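Local coordinates for protein arylesterase (PDB 3DCI) that probably hydrolyses ester bonds as an arylesterase of the SGNH (GDSL-like) hydrolase family and carries a bound zinc ion, at residues 53-58 and 224-229; 107-112 and 130-135; 149-154 and 220-225. All coordinates share one frame; numbering follows the deposited sequence.

Contact 1 (53-58 and 224-229); sequences DVLEAE and APVRDI. With ZN (zinc ion), chain D.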
loop_
_atom_site.group_PDB
_atom_site.type_symbol
_atom_site.label_atom_id
_atom_site.label_comp_id
_atom_site.label_asym_id
_atom_site.label_seq_id
_atom_site.Cartn_x
_atom_site.Cartn_y
_atom_site.Cartn_z
ATOM N N ASP A 53 -31.060 -10.036 0.245
ATOM C CA ASP A 53 -32.091 -10.667 -0.604
ATOM C C ASP A 53 -33.486 -10.631 0.009
ATOM O O ASP A 53 -34.490 -10.445 -0.703
ATOM C CB ASP A 53 -31.762 -12.140 -0.873
ATOM C CG ASP A 53 -32.647 -12.751 -1.966
ATOM O OD1 ASP A 53 -32.341 -12.490 -3.159
ATOM O OD2 ASP A 53 -33.654 -13.477 -1.652
ATOM N N VAL A 54 -33.563 -10.883 1.312
ATOM C CA VAL A 54 -34.826 -10.778 2.055
ATOM C C VAL A 54 -35.364 -9.354 1.990
ATOM O O VAL A 54 -36.507 -9.145 1.628
ATOM C CB VAL A 54 -34.671 -11.210 3.538
ATOM C CG1 VAL A 54 -35.942 -10.927 4.353
ATOM C CG2 VAL A 54 -34.323 -12.696 3.630
ATOM N N LEU A 55 -34.523 -8.369 2.302
ATOM C CA LEU A 55 -34.926 -6.964 2.221
ATOM C C LEU A 55 -35.490 -6.622 0.830
ATOM O O LEU A 55 -36.548 -5.992 0.723
ATOM C CB LEU A 55 -33.734 -6.034 2.581
ATOM C CG LEU A 55 -34.009 -4.535 2.454
ATOM C CD1 LEU A 55 -35.122 -4.109 3.435
ATOM C CD2 LEU A 55 -32.716 -3.735 2.665
ATOM N N GLU A 56 -34.796 -7.045 -0.226
ATOM C CA GLU A 56 -35.261 -6.800 -1.590
ATOM C C GLU A 56 -36.616 -7.438 -1.872
ATOM O O GLU A 56 -37.501 -6.804 -2.438
ATOM C CB GLU A 56 -34.243 -7.316 -2.615
ATOM C CG GLU A 56 -34.607 -6.999 -4.079
ATOM C CD GLU A 56 -33.535 -7.482 -5.047
ATOM O OE1 GLU A 56 -33.675 -8.624 -5.531
ATOM O OE2 GLU A 56 -32.540 -6.756 -5.289
ATOM N N ALA A 57 -36.768 -8.702 -1.504
ATOM C CA ALA A 57 -38.060 -9.400 -1.651
ATOM C C ALA A 57 -39.182 -8.686 -0.876
ATOM O O ALA A 57 -40.292 -8.551 -1.368
ATOM C CB ALA A 57 -37.933 -10.848 -1.186
ATOM N N GLU A 58 -38.872 -8.204 0.324
ATOM C CA GLU A 58 -39.838 -7.466 1.134
ATOM C C GLU A 58 -40.274 -6.170 0.489
ATOM O O GLU A 58 -41.432 -5.792 0.593
ATOM C CB GLU A 58 -39.263 -7.121 2.500
ATOM C CG GLU A 58 -38.870 -8.307 3.346
ATOM C CD GLU A 58 -39.993 -9.226 3.650
ATOM O OE1 GLU A 58 -41.122 -8.718 3.851
ATOM O OE2 GLU A 58 -39.742 -10.462 3.679
ATOM N N ALA A 224 -38.991 -1.690 6.900
ATOM C CA ALA A 224 -39.726 -0.520 7.414
ATOM C C ALA A 224 -38.941 0.778 7.366
ATOM O O ALA A 224 -39.394 1.743 6.742
ATOM C CB ALA A 224 -40.282 -0.775 8.827
ATOM N N PRO A 225 -37.760 0.827 8.020
ATOM C CA PRO A 225 -36.978 2.033 7.884
ATOM C C PRO A 225 -36.617 2.325 6.423
ATOM O O PRO A 225 -36.630 3.479 6.024
ATOM C CB PRO A 225 -35.732 1.751 8.732
ATOM C CG PRO A 225 -35.690 0.279 8.893
ATOM C CD PRO A 225 -37.101 -0.158 8.897
ATOM N N VAL A 226 -36.320 1.294 5.636
ATOM C CA VAL A 226 -35.898 1.501 4.241
ATOM C C VAL A 226 -37.037 2.166 3.441
ATOM O O VAL A 226 -36.781 3.084 2.663
ATOM C CB VAL A 226 -35.329 0.231 3.603
ATOM C CG1 VAL A 226 -35.101 0.430 2.123
ATOM C CG2 VAL A 226 -33.984 -0.155 4.284
ATOM N N ARG A 227 -38.289 1.779 3.697
ATOM C CA ARG A 227 -39.454 2.537 3.182
ATOM C C ARG A 227 -39.569 3.989 3.686
ATOM O O ARG A 227 -39.874 4.891 2.896
ATOM C CB ARG A 227 -40.764 1.796 3.490
ATOM C CG ARG A 227 -40.939 0.488 2.744
ATOM C CD ARG A 227 -42.417 0.045 2.581
ATOM N NE ARG A 227 -42.467 -1.399 2.323
ATOM C CZ ARG A 227 -42.456 -2.344 3.269
ATOM N NH1 ARG A 227 -42.423 -2.032 4.564
ATOM N NH2 ARG A 227 -42.485 -3.619 2.915
ATOM N N ASP A 228 -39.378 4.238 4.987
ATOM C CA ASP A 228 -39.411 5.625 5.507
ATOM C C ASP A 228 -38.341 6.451 4.792
ATOM O O ASP A 228 -38.574 7.619 4.490
ATOM C CB ASP A 228 -39.217 5.726 7.060
ATOM C CG ASP A 228 -38.812 7.192 7.562
ATOM O OD1 ASP A 228 -39.631 7.925 8.105
ATOM O OD2 ASP A 228 -37.645 7.606 7.425
ATOM N N ILE A 229 -37.180 5.850 4.546
ATOM C CA ILE A 229 -36.039 6.584 3.992
ATOM C C ILE A 229 -36.225 6.860 2.494
ATOM O O ILE A 229 -36.045 7.999 2.056
ATOM C CB ILE A 229 -34.704 5.831 4.230
ATOM C CG1 ILE A 229 -34.416 5.733 5.728
ATOM C CG2 ILE A 229 -33.527 6.509 3.462
ATOM C CD1 ILE A 229 -33.295 4.690 6.102
HETATM ZN ZN ZN D . -36.824 8.561 9.108
#

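Contact 2 (107-112 and 130-135); sequences IMLGTN and RRLAQI. With ACY (acetic acid), chain M.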
loop_
_atom_site.group_PDB
_atom_site.type_symbol
_atom_site.label_atom_id
_atom_site.label_comp_id
_atom_site.label_asym_id
_atom_site.label_seq_id
_atom_site.Cartn_x
_atom_site.Cartn_y
_atom_site.Cartn_z
ATOM N N ILE A 107 -25.064 0.252 5.848
ATOM C CA ILE A 107 -23.790 -0.324 6.298
ATOM C C ILE A 107 -24.004 -1.005 7.638
ATOM O O ILE A 107 -24.424 -0.350 8.583
ATOM C CB ILE A 107 -22.687 0.735 6.478
ATOM C CG1 ILE A 107 -22.521 1.561 5.207
ATOM C CG2 ILE A 107 -21.347 0.056 6.934
ATOM C CD1 ILE A 107 -21.467 2.661 5.319
HETATM N N MSE A 108 -23.743 -2.314 7.686
HETATM C CA MSE A 108 -23.684 -3.068 8.929
HETATM C C MSE A 108 -22.265 -3.607 9.155
HETATM O O MSE A 108 -21.865 -4.595 8.552
HETATM C CB MSE A 108 -24.695 -4.205 8.959
HETATM C CG MSE A 108 -24.819 -4.842 10.363
HETATM SE SE MSE A 108 -26.365 -6.045 10.541
HETATM C CE MSE A 108 -25.652 -7.587 9.656
ATOM N N LEU A 109 -21.529 -2.932 10.035
ATOM C CA LEU A 109 -20.135 -3.265 10.333
ATOM C C LEU A 109 -19.842 -2.908 11.772
ATOM O O LEU A 109 -20.592 -2.130 12.405
ATOM C CB LEU A 109 -19.161 -2.507 9.426
ATOM C CG LEU A 109 -19.094 -2.911 7.956
ATOM C CD1 LEU A 109 -18.307 -1.886 7.130
ATOM C CD2 LEU A 109 -18.542 -4.336 7.742
ATOM N N GLY A 110 -18.759 -3.479 12.283
ATOM C CA GLY A 110 -18.296 -3.205 13.659
ATOM C C GLY A 110 -17.851 -4.449 14.403
ATOM O O GLY A 110 -17.001 -4.372 15.308
ATOM N N THR A 111 -18.459 -5.588 14.055
ATOM C CA THR A 111 -18.138 -6.881 14.666
ATOM C C THR A 111 -16.656 -7.252 14.562
ATOM O O THR A 111 -16.106 -7.846 15.469
ATOM C CB THR A 111 -19.022 -7.988 14.029
ATOM O OG1 THR A 111 -20.413 -7.637 14.208
ATOM C CG2 THR A 111 -18.737 -9.357 14.648
ATOM N N ASN A 112 -16.022 -6.926 13.445
ATOM C CA ASN A 112 -14.588 -7.182 13.268
ATOM C C ASN A 112 -13.694 -6.085 13.818
ATOM O O ASN A 112 -12.556 -6.352 14.163
ATOM C CB ASN A 112 -14.282 -7.441 11.809
ATOM C CG ASN A 112 -14.976 -8.665 11.320
ATOM O OD1 ASN A 112 -14.987 -9.689 11.999
ATOM N ND2 ASN A 112 -15.613 -8.562 10.189
ATOM N N ARG A 130 -17.855 6.742 11.156
ATOM C CA ARG A 130 -17.866 8.148 10.810
ATOM C C ARG A 130 -17.093 8.351 9.496
ATOM O O ARG A 130 -17.551 9.075 8.609
ATOM C CB ARG A 130 -17.257 9.003 11.929
ATOM C CG ARG A 130 -17.167 10.474 11.593
ATOM C CD ARG A 130 -16.358 11.252 12.622
ATOM N NE ARG A 130 -16.997 11.207 13.937
ATOM C CZ ARG A 130 -17.962 12.038 14.333
ATOM N NH1 ARG A 130 -18.392 13.013 13.542
ATOM N NH2 ARG A 130 -18.480 11.908 15.543
ATOM N N ARG A 131 -15.940 7.680 9.353
ATOM C CA ARG A 131 -15.185 7.796 8.098
ATOM C C ARG A 131 -16.011 7.277 6.892
ATOM O O ARG A 131 -16.076 7.913 5.851
ATOM C CB ARG A 131 -13.843 7.093 8.192
ATOM C CG ARG A 131 -12.970 7.184 6.939
ATOM C CD ARG A 131 -12.655 8.650 6.573
ATOM N NE ARG A 131 -12.091 8.695 5.224
ATOM C CZ ARG A 131 -12.164 9.744 4.408
ATOM N NH1 ARG A 131 -12.798 10.866 4.767
ATOM N NH2 ARG A 131 -11.595 9.667 3.207
ATOM N N LEU A 132 -16.694 6.156 7.049
ATOM C CA LEU A 132 -17.518 5.644 5.935
ATOM C C LEU A 132 -18.677 6.588 5.562
ATOM O O LEU A 132 -18.993 6.796 4.366
ATOM C CB LEU A 132 -18.050 4.260 6.289
ATOM C CG LEU A 132 -17.017 3.156 6.567
ATOM C CD1 LEU A 132 -17.685 1.815 6.822
ATOM C CD2 LEU A 132 -16.042 3.029 5.409
ATOM N N ALA A 133 -19.311 7.166 6.581
ATOM C CA ALA A 133 -20.338 8.176 6.359
ATOM C C ALA A 133 -19.790 9.343 5.523
ATOM O O ALA A 133 -20.408 9.763 4.549
ATOM C CB ALA A 133 -20.926 8.660 7.692
ATOM N N GLN A 134 -18.616 9.850 5.883
ATOM C CA GLN A 134 -17.989 10.957 5.143
ATOM C C GLN A 134 -17.694 10.576 3.705
ATOM O O GLN A 134 -17.863 11.388 2.784
ATOM C CB GLN A 134 -16.678 11.371 5.785
ATOM C CG GLN A 134 -16.825 12.026 7.127
ATOM C CD GLN A 134 -15.469 12.252 7.826
ATOM O OE1 GLN A 134 -14.393 11.719 7.420
ATOM N NE2 GLN A 134 -15.523 13.023 8.892
ATOM N N ILE A 135 -17.235 9.347 3.509
ATOM C CA ILE A 135 -17.001 8.837 2.160
ATOM C C ILE A 135 -18.280 8.842 1.324
ATOM O O ILE A 135 -18.285 9.332 0.191
ATOM C CB ILE A 135 -16.390 7.415 2.192
ATOM C CG1 ILE A 135 -14.939 7.504 2.694
ATOM C CG2 ILE A 135 -16.472 6.745 0.774
ATOM C CD1 ILE A 135 -14.196 6.161 2.915
HETATM C C ACY M . -17.374 -11.549 10.170
HETATM O O ACY M . -17.143 -10.957 9.115
HETATM O OXT ACY M . -16.881 -12.669 10.409
HETATM C CH3 ACY M . -18.264 -10.924 11.227
#

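Contact 3 (149-154 and 220-225); sequences KLLIVA and RALAAP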
loop_
_atom_site.group_PDB
_atom_site.type_symbol
_atom_site.label_atom_id
_atom_site.label_comp_id
_atom_site.label_asym_id
_atom_site.label_seq_id
_atom_site.Cartn_x
_atom_site.Cartn_y
_atom_site.Cartn_z
ATOM N N LYS A 149 -28.710 8.494 0.488
ATOM C CA LYS A 149 -28.986 8.496 1.906
ATOM C C LYS A 149 -28.183 7.368 2.547
ATOM O O LYS A 149 -27.660 6.506 1.840
ATOM C CB LYS A 149 -30.480 8.318 2.152
ATOM C CG LYS A 149 -31.275 9.565 1.778
ATOM C CD LYS A 149 -32.744 9.257 1.598
ATOM C CE LYS A 149 -33.516 10.500 1.143
ATOM N NZ LYS A 149 -33.313 11.647 2.109
ATOM N N LEU A 150 -28.076 7.400 3.874
ATOM C CA LEU A 150 -27.291 6.424 4.629
ATOM C C LEU A 150 -28.106 5.905 5.809
ATOM O O LEU A 150 -28.707 6.670 6.557
ATOM C CB LEU A 150 -25.994 7.065 5.139
ATOM C CG LEU A 150 -25.050 6.217 5.995
ATOM C CD1 LEU A 150 -24.519 5.017 5.198
ATOM C CD2 LEU A 150 -23.893 7.054 6.559
ATOM N N LEU A 151 -28.082 4.593 5.973
ATOM C CA LEU A 151 -28.616 3.915 7.120
ATOM C C LEU A 151 -27.467 3.136 7.749
ATOM O O LEU A 151 -26.887 2.260 7.114
ATOM C CB LEU A 151 -29.742 3.004 6.692
ATOM C CG LEU A 151 -30.394 2.085 7.730
ATOM C CD1 LEU A 151 -30.973 2.852 8.941
ATOM C CD2 LEU A 151 -31.477 1.229 7.026
ATOM N N ILE A 152 -27.119 3.538 8.975
ATOM C CA ILE A 152 -26.069 2.948 9.792
ATOM C C ILE A 152 -26.763 1.876 10.624
ATOM O O ILE A 152 -27.706 2.185 11.310
ATOM C CB ILE A 152 -25.439 4.044 10.719
ATOM C CG1 ILE A 152 -24.669 5.064 9.871
ATOM C CG2 ILE A 152 -24.519 3.444 11.785
ATOM C CD1 ILE A 152 -24.284 6.368 10.653
ATOM N N VAL A 153 -26.301 0.621 10.517
ATOM C CA VAL A 153 -26.873 -0.503 11.212
ATOM C C VAL A 153 -25.883 -1.116 12.219
ATOM O O VAL A 153 -24.767 -1.528 11.857
ATOM C CB VAL A 153 -27.341 -1.555 10.228
ATOM C CG1 VAL A 153 -27.974 -2.744 10.988
ATOM C CG2 VAL A 153 -28.377 -0.950 9.236
ATOM N N ALA A 154 -26.283 -1.156 13.487
ATOM C CA ALA A 154 -25.454 -1.787 14.503
ATOM C C ALA A 154 -25.710 -3.285 14.403
ATOM O O ALA A 154 -26.867 -3.693 14.346
ATOM C CB ALA A 154 -25.798 -1.261 15.911
ATOM N N ARG A 220 -36.121 -8.581 7.065
ATOM C CA ARG A 220 -37.533 -8.245 7.224
ATOM C C ARG A 220 -37.725 -6.940 7.999
ATOM O O ARG A 220 -38.504 -6.092 7.576
ATOM C CB ARG A 220 -38.263 -9.399 7.892
ATOM C CG ARG A 220 -38.697 -10.445 6.867
ATOM C CD ARG A 220 -38.876 -11.908 7.371
ATOM N NE ARG A 220 -39.494 -12.129 8.688
ATOM C CZ ARG A 220 -40.591 -11.535 9.173
ATOM N NH1 ARG A 220 -41.029 -11.889 10.378
ATOM N NH2 ARG A 220 -41.269 -10.612 8.481
ATOM N N ALA A 221 -36.975 -6.791 9.098
ATOM C CA ALA A 221 -37.052 -5.625 9.990
ATOM C C ALA A 221 -36.555 -4.340 9.310
ATOM O O ALA A 221 -37.063 -3.249 9.583
ATOM C CB ALA A 221 -36.238 -5.883 11.281
ATOM N N LEU A 222 -35.582 -4.468 8.419
ATOM C CA LEU A 222 -35.053 -3.293 7.690
ATOM C C LEU A 222 -35.991 -2.715 6.629
ATOM O O LEU A 222 -35.828 -1.567 6.227
ATOM C CB LEU A 222 -33.690 -3.604 7.046
ATOM C CG LEU A 222 -32.519 -3.737 8.031
ATOM C CD1 LEU A 222 -31.251 -4.135 7.301
ATOM C CD2 LEU A 222 -32.287 -2.420 8.785
ATOM N N ALA A 223 -36.980 -3.486 6.201
ATOM C CA ALA A 223 -37.901 -3.048 5.172
ATOM C C ALA A 223 -38.612 -1.768 5.616
ATOM O O ALA A 223 -38.743 -0.830 4.812
ATOM C CB ALA A 223 -38.893 -4.155 4.826
ATOM N N ALA A 224 -38.991 -1.690 6.900
ATOM C CA ALA A 224 -39.726 -0.520 7.414
ATOM C C ALA A 224 -38.941 0.778 7.366
ATOM O O ALA A 224 -39.394 1.743 6.742
ATOM C CB ALA A 224 -40.282 -0.775 8.827
ATOM N N PRO A 225 -37.760 0.827 8.020
ATOM C CA PRO A 225 -36.978 2.033 7.884
ATOM C C PRO A 225 -36.617 2.325 6.423
ATOM O O PRO A 225 -36.630 3.479 6.024
ATOM C CB PRO A 225 -35.732 1.751 8.732
ATOM C CG PRO A 225 -35.690 0.279 8.893
ATOM C CD PRO A 225 -37.101 -0.158 8.897
#

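Contact 1 (53-58 and 224-229)
A chi1 of 177° turns the Leu55 side chain so that CG lies opposite the backbone N, beside the carbonyl carbon, and sends a methyl out from helix 51-59 to meet Val226 of helix 212-229, whose CG2 is set anti to the carbonyl carbon while CG1 takes the place opposite the backbone N (chi1 172°). The two side chains reach toward each other tip to tip, and Leu55 CD2 stops 4.1 Å from Val226 CG2. A single pair of methyls therefore bridges two helices whose backbones are still well separated, the CA atoms of Leu55 and Val226 being 8.8 Å apart. Both residues are buried: Leu55 also rests on Leu222 and Ile106, and Val226 on Leu59, Ile106 and Leu151, so the pair belongs to the hydrophobic layer between these helices and the sheet.

Toward the surface the contact turns polar. Arg227 stretches its chain from CG to NE along the outside of the interface and brings the edge of its guanidinium to the backbone of the other helix. There NH2 makes a weak hydrogen bond to Glu58 O, 3.3 Å long and bent to 133° at the hydrogen. The Glu58 carboxylate is not a direct partner, since OE1 lies 5.4 Å from Arg227 NH2, but its opposite charge may still favour the placement of the arginine.

One residue further on, Asp228, which takes no part in the packing between the helices, binds the zinc ion through OD2 at 2.1 Å, with His192 as a second ligand from the protein. Helix 51-59 and the C-terminal helix 212-229 packed together on one face of a parallel sheet are characteristic of the three-layer alpha/beta/alpha fold of SGNH hydrolases.

Contact 2 (107-112 and 130-135)
Leu132, on the inward side of helix 122-138, contributes the most surface to this contact and divides it between Ile107 of strand 104-108 and Leu109 two residues on. Its CB takes the tip of Ile107, with CD1 of the isoleucine 3.9 Å from Leu132 CB; the two side chains pass at a slant. The Ile107 CG2 branch adds a second touch, 4.1 Å from Leu132 CD1. That same leucine methyl also meets Leu109, whose CD1 approaches Leu132 CD1 to 3.8 Å, the two side chains crossing at about a right angle. Leu132 CD1 thus rests against both partners at once. All three residues are buried and the join is wholly apolar, with Ala89 and Leu92 of helix 88-99 packing against Leu132 as well.

After Leu109 the chain turns through Gly110 to Asn112. Here Asn112 ND2 donates a nearly straight hydrogen bond (178°) to atom O of a bound acetate, 3.0 Å away, while Thr111 CG2 touches the acetate methyl. Ser32 N, Gly72 N and His209 NE2 also bond to this acetate, which probably comes from the crystallisation liquor. The Gly-Thr-Asn turn after the strand fits the Gly-x-Asn block of SGNH hydrolases, in which the asparagine, with the backbone N-H groups of the serine and glycine, probably forms the oxyanion hole.

Contact 3 (149-154 and 220-225)
Strand 149-154 runs beneath helix 212-229 with its CA atoms 8.6 Å off at Leu151 and Pro225 and 9.3 Å at Val153 and Leu222, a helix-on-sheet spacing that is filled by side chains and carries no hydrogen bond between the two segments. The helix is kinked here, for the N atoms of Ala224 and Pro225 make no bond to the preceding turn; proline has no N-H to offer.

Leu222 is the residue that reaches down. Its CG stands anti to the carbonyl carbon (chi1 -72°), and the chain beyond is directed at the strand, so that its CD2 meets both strand residues. Leu222 CD2 lies 4.1 Å from Leu151 CD2, the leucines passing at an angle and meeting through one methyl each. Two residues along the strand, Val153 CG2 comes to 4.2 Å from the same Leu222 CD2, and this leucine end is shared by Leu151 and Val153. Pro225 lies over the Leu151 end of the strand with a looser approach, its ring still losing some surface to the contact.

The core continues around the three touching residues: Trp51 and Phe194 pack on Leu222, Ile106 and Met108 on Val153, and Ile229 on Leu151. Leu151 also touches the side chain of His192, a zinc ligand, so this apolar layer borders the metal site. A C-terminal helix laid across one face of an inner strand of the parallel sheet is characteristic of the flavodoxin-like alpha/beta/alpha sandwich of SGNH hydrolases.

How the contacts relate
Contacts 1 and 3 share helix 212-229 and residues Ala224 and Pro225; their centres are about 7 Å apart, and they touch where Leu55 CD1 packs 3.4 Å from Ala223 N. Contact 2 is joined to contact 3 through the sheet: strands 104-108 and 149-154 are neighbours, with Ile107 O 2.9 Å from Val153 N in a probable hydrogen bond. Helix 122-138 packs on the opposite face of the sheet from helix 212-229, with the centre of contact 2 about 20 Å from that of contact 1 and 14 Å from that of contact 3. The acetate of the probable active site adjoins contact 2, whereas the zinc ion is bound from contact 1, about 8 Å from the Leu151 side chain.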